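Local structure of regulator of nonsense transcripts 2 (Homo sapiens, 4CEK) at residues R199-K204 with E211-T216. The protein takes part in nonsense-mediated mRNA decay, here represented by the second of its three MIF4G domains, an all-helical module. Numbering follows the deposited sequence.
Sequences RFHVRK and ETKNKT
The imidazole of His201 reaches across from helix 185-203 to helix 210-225 and meets Lys213 and Thr216 with different parts of its ring. The apolar part of the contact is a CH-pi interaction: Lys213 CG lies over one ring face, 4.0 Å from the centroid of the His201 ring and 19° off its normal, displaced toward the rim on the ND1 side. At the ring edge, His201 NE2 and Thr216 OG1 share a hydrogen bond of 3.3 Å, in which either may be the donor; Thr216 OG1 also has a weak bond to Asp197. Beyond CG the lysine chain runs extended (chi2 178°), which carries its ammonium past the imidazole to the end of helix 185-203. There a water accepts from Lys213 NZ at 2.7 Å and donates to both His201 O and Lys204 O, while His248 takes a direct hydrogen bond from the same ammonium. An alanine at His201 would probably leave a gap beneath the Lys213 methylenes and deprive Thr216 of its partner across the interface. The two segments run roughly antiparallel, with 144° between their directions, as consecutive helices forming a hairpin within the MIF4G domain. Buried His201 ND1 has no modelled partner, and with Lys213 NZ 5.3 Å from His201 ND1, a neutral imidazole is probably favoured.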
ATOM      1  N   ARG A 199       0.205   3.958  12.169  1.00 35.74           N
ATOM      2  CA  ARG A 199       0.477   4.404  13.556  1.00 37.98           C
ATOM      3  C   ARG A 199      -0.735   4.205  14.427  1.00 36.80           C
ATOM      4  O   ARG A 199      -0.654   3.634  15.509  1.00 39.67           O
ATOM      5  CB  ARG A 199       0.803   5.878  13.567  1.00 41.75           C
ATOM      6  CG  ARG A 199       2.125   6.289  14.160  1.00 47.82           C
ATOM      7  CD  ARG A 199       2.356   7.790  13.914  1.00 48.81           C
ATOM      8  NE  ARG A 199       3.180   7.997  12.743  1.00 49.88           N
ATOM      9  CZ  ARG A 199       2.926   8.806  11.713  1.00 46.16           C
ATOM     10  NH1 ARG A 199       1.867   9.587  11.674  1.00 38.57           N
ATOM     11  NH2 ARG A 199       3.806   8.846  10.712  1.00 44.79           N
ATOM     12  N   PHE A 200      -1.867   4.657  13.932  1.00 36.94           N
ATOM     13  CA  PHE A 200      -3.154   4.462  14.606  1.00 42.59           C
ATOM     14  C   PHE A 200      -3.444   2.980  14.924  1.00 43.40           C
ATOM     15  O   PHE A 200      -3.725   2.642  16.078  1.00 42.75           O
ATOM     16  CB  PHE A 200      -4.256   5.084  13.731  1.00 48.16           C
ATOM     17  CG  PHE A 200      -5.612   4.982  14.310  1.00 57.21           C
ATOM     18  CD1 PHE A 200      -5.979   5.775  15.393  1.00 65.35           C
ATOM     19  CD2 PHE A 200      -6.548   4.091  13.772  1.00 68.80           C
ATOM     20  CE1 PHE A 200      -7.251   5.668  15.945  1.00 73.63           C
ATOM     21  CE2 PHE A 200      -7.822   3.975  14.317  1.00 70.23           C
ATOM     22  CZ  PHE A 200      -8.174   4.764  15.406  1.00 72.37           C
ATOM     23  N   HIS A 201      -3.312   2.096  13.926  1.00 41.61           N
ATOM     24  CA  HIS A 201      -3.486   0.648  14.133  1.00 42.82           C
ATOM     25  C   HIS A 201      -2.527   0.026  15.108  1.00 41.12           C
ATOM     26  O   HIS A 201      -2.898  -0.900  15.824  1.00 39.39           O
ATOM     27  CB  HIS A 201      -3.370  -0.127  12.829  1.00 44.35           C
ATOM     28  CG  HIS A 201      -4.467   0.173  11.836  1.00 46.10           C
ATOM     29  ND1 HIS A 201      -5.734   0.357  12.203  1.00 49.50           N
ATOM     30  CD2 HIS A 201      -4.433   0.301  10.454  1.00 50.83           C
ATOM     31  CE1 HIS A 201      -6.489   0.596  11.115  1.00 52.07           C
ATOM     32  NE2 HIS A 201      -5.692   0.566  10.044  1.00 54.41           N
ATOM     33  N   VAL A 202      -1.282   0.484  15.112  1.00 37.54           N
ATOM     34  CA  VAL A 202      -0.289  -0.036  16.031  1.00 38.42           C
ATOM     35  C   VAL A 202      -0.600   0.368  17.466  1.00 46.60           C
ATOM     36  O   VAL A 202      -0.183  -0.318  18.390  1.00 46.82           O
ATOM     37  CB  VAL A 202       1.120   0.455  15.694  1.00 37.68           C
ATOM     38  CG1 VAL A 202       2.091   0.157  16.824  1.00 35.32           C
ATOM     39  CG2 VAL A 202       1.589  -0.158  14.388  1.00 36.59           C
ATOM     40  N   ARG A 203      -1.319   1.477  17.656  1.00 53.95           N
ATOM     41  CA  ARG A 203      -1.634   1.961  19.014  1.00 57.93           C
ATOM     42  C   ARG A 203      -2.903   1.376  19.617  1.00 55.35           C
ATOM     43  O   ARG A 203      -2.986   1.299  20.818  1.00 58.19           O
ATOM     44  CB  ARG A 203      -1.736   3.476  19.046  1.00 61.24           C
ATOM     45  CG  ARG A 203      -0.393   4.179  19.014  1.00 68.55           C
ATOM     46  CD  ARG A 203      -0.614   5.646  18.694  1.00 77.93           C
ATOM     47  NE  ARG A 203       0.639   6.356  18.417  1.00 85.38           N
ATOM     48  CZ  ARG A 203       0.756   7.392  17.585  1.00 82.21           C
ATOM     49  NH1 ARG A 203      -0.298   7.849  16.906  1.00 81.49           N
ATOM     50  NH2 ARG A 203       1.943   7.960  17.410  1.00 83.59           N
ATOM     51  N   LYS A 204      -3.851   0.934  18.790  1.00 65.53           N
ATOM     52  CA  LYS A 204      -5.183   0.478  19.244  1.00 74.11           C
ATOM     53  C   LYS A 204      -5.341  -1.047  19.359  1.00 78.07           C
ATOM     54  O   LYS A 204      -4.408  -1.802  19.099  1.00 77.71           O
ATOM     55  CB  LYS A 204      -6.271   1.047  18.313  1.00 78.96           C
ATOM     56  CG  LYS A 204      -6.424   2.567  18.414  1.00 91.80           C
ATOM     57  CD  LYS A 204      -7.372   3.002  19.538  1.00 97.43           C
ATOM     58  CE  LYS A 204      -7.124   4.441  19.995  1.00 96.01           C
ATOM     59  NZ  LYS A 204      -8.260   4.982  20.799  1.00 97.22           N
ATOM     60  N   GLU A 211      -8.886  -7.302   9.774  1.00 81.14           N
ATOM     61  CA  GLU A 211      -8.995  -7.250   8.317  1.00 83.48           C
ATOM     62  C   GLU A 211      -8.748  -5.873   7.683  1.00 80.05           C
ATOM     63  O   GLU A 211      -8.175  -5.806   6.589  1.00 75.18           O
ATOM     64  CB  GLU A 211     -10.366  -7.755   7.891  1.00 91.57           C
ATOM     65  CG  GLU A 211     -10.413  -8.182   6.439  1.00 93.19           C
ATOM     66  CD  GLU A 211     -11.567  -9.113   6.156  1.00 93.07           C
ATOM     67  OE1 GLU A 211     -11.868  -9.965   7.025  1.00 83.01           O
ATOM     68  OE2 GLU A 211     -12.158  -8.986   5.061  1.00 96.24           O
ATOM     69  N   THR A 212      -9.192  -4.799   8.347  1.00 71.41           N
ATOM     70  CA  THR A 212      -8.858  -3.421   7.923  1.00 72.75           C
ATOM     71  C   THR A 212      -7.373  -3.139   8.104  1.00 63.95           C
ATOM     72  O   THR A 212      -6.737  -2.574   7.247  1.00 67.11           O
ATOM     73  CB  THR A 212      -9.594  -2.347   8.748  1.00 75.04           C
ATOM     74  OG1 THR A 212     -11.004  -2.585   8.706  1.00 77.83           O
ATOM     75  CG2 THR A 212      -9.281  -0.952   8.206  1.00 66.64           C
ATOM     76  N   LYS A 213      -6.832  -3.548   9.240  1.00 60.99           N
ATOM     77  CA  LYS A 213      -5.427  -3.343   9.540  1.00 56.72           C
ATOM     78  C   LYS A 213      -4.566  -3.979   8.422  1.00 55.40           C
ATOM     79  O   LYS A 213      -3.584  -3.384   7.939  1.00 50.55           O
ATOM     80  CB  LYS A 213      -5.112  -3.940  10.911  1.00 54.87           C
ATOM     81  CG  LYS A 213      -6.005  -3.406  12.030  1.00 61.60           C
ATOM     82  CD  LYS A 213      -5.702  -4.055  13.385  1.00 62.00           C
ATOM     83  CE  LYS A 213      -6.065  -3.163  14.571  1.00 59.00           C
ATOM     84  NZ  LYS A 213      -5.295  -3.492  15.811  1.00 59.56           N
ATOM     85  N   ASN A 214      -4.961  -5.185   8.006  1.00 53.96           N
ATOM     86  CA  ASN A 214      -4.273  -5.922   6.941  1.00 51.27           C
ATOM     87  C   ASN A 214      -4.374  -5.226   5.567  1.00 46.08           C
ATOM     88  O   ASN A 214      -3.421  -5.263   4.811  1.00 47.53           O
ATOM     89  CB  ASN A 214      -4.776  -7.386   6.883  1.00 56.06           C
ATOM     90  CG  ASN A 214      -4.237  -8.269   8.038  1.00 57.58           C
ATOM     91  OD1 ASN A 214      -3.215  -7.964   8.688  1.00 55.23           O
ATOM     92  ND2 ASN A 214      -4.933  -9.388   8.286  1.00 52.32           N
ATOM     93  N   LYS A 215      -5.497  -4.557   5.269  1.00 41.97           N
ATOM     94  CA  LYS A 215      -5.601  -3.709   4.094  1.00 43.03           C
ATOM     95  C   LYS A 215      -4.532  -2.609   4.145  1.00 40.25           C
ATOM     96  O   LYS A 215      -3.809  -2.408   3.167  1.00 41.06           O
ATOM     97  CB  LYS A 215      -6.979  -3.030   3.996  1.00 48.82           C
ATOM     98  CG  LYS A 215      -7.183  -2.181   2.721  1.00 52.56           C
ATOM     99  CD  LYS A 215      -8.054  -0.923   2.899  1.00 54.72           C
ATOM    100  CE  LYS A 215      -7.367   0.180   3.706  1.00 57.39           C
ATOM    101  NZ  LYS A 215      -6.729   1.318   2.954  1.00 49.65           N
ATOM    102  N   THR A 216      -4.437  -1.890   5.267  1.00 35.42           N
ATOM    103  CA  THR A 216      -3.454  -0.815   5.377  1.00 35.57           C
ATOM    104  C   THR A 216      -2.060  -1.364   5.141  1.00 35.80           C
ATOM    105  O   THR A 216      -1.302  -0.804   4.365  1.00 36.27           O
ATOM    106  CB  THR A 216      -3.484  -0.125   6.750  1.00 36.62           C
ATOM    107  OG1 THR A 216      -4.723   0.556   6.932  1.00 40.16           O
ATOM    108  CG2 THR A 216      -2.371   0.871   6.868  1.00 34.23           C
TER
HETATM  109  O   HOH W   1      -2.902  -3.502  17.066  1.00 55.54           O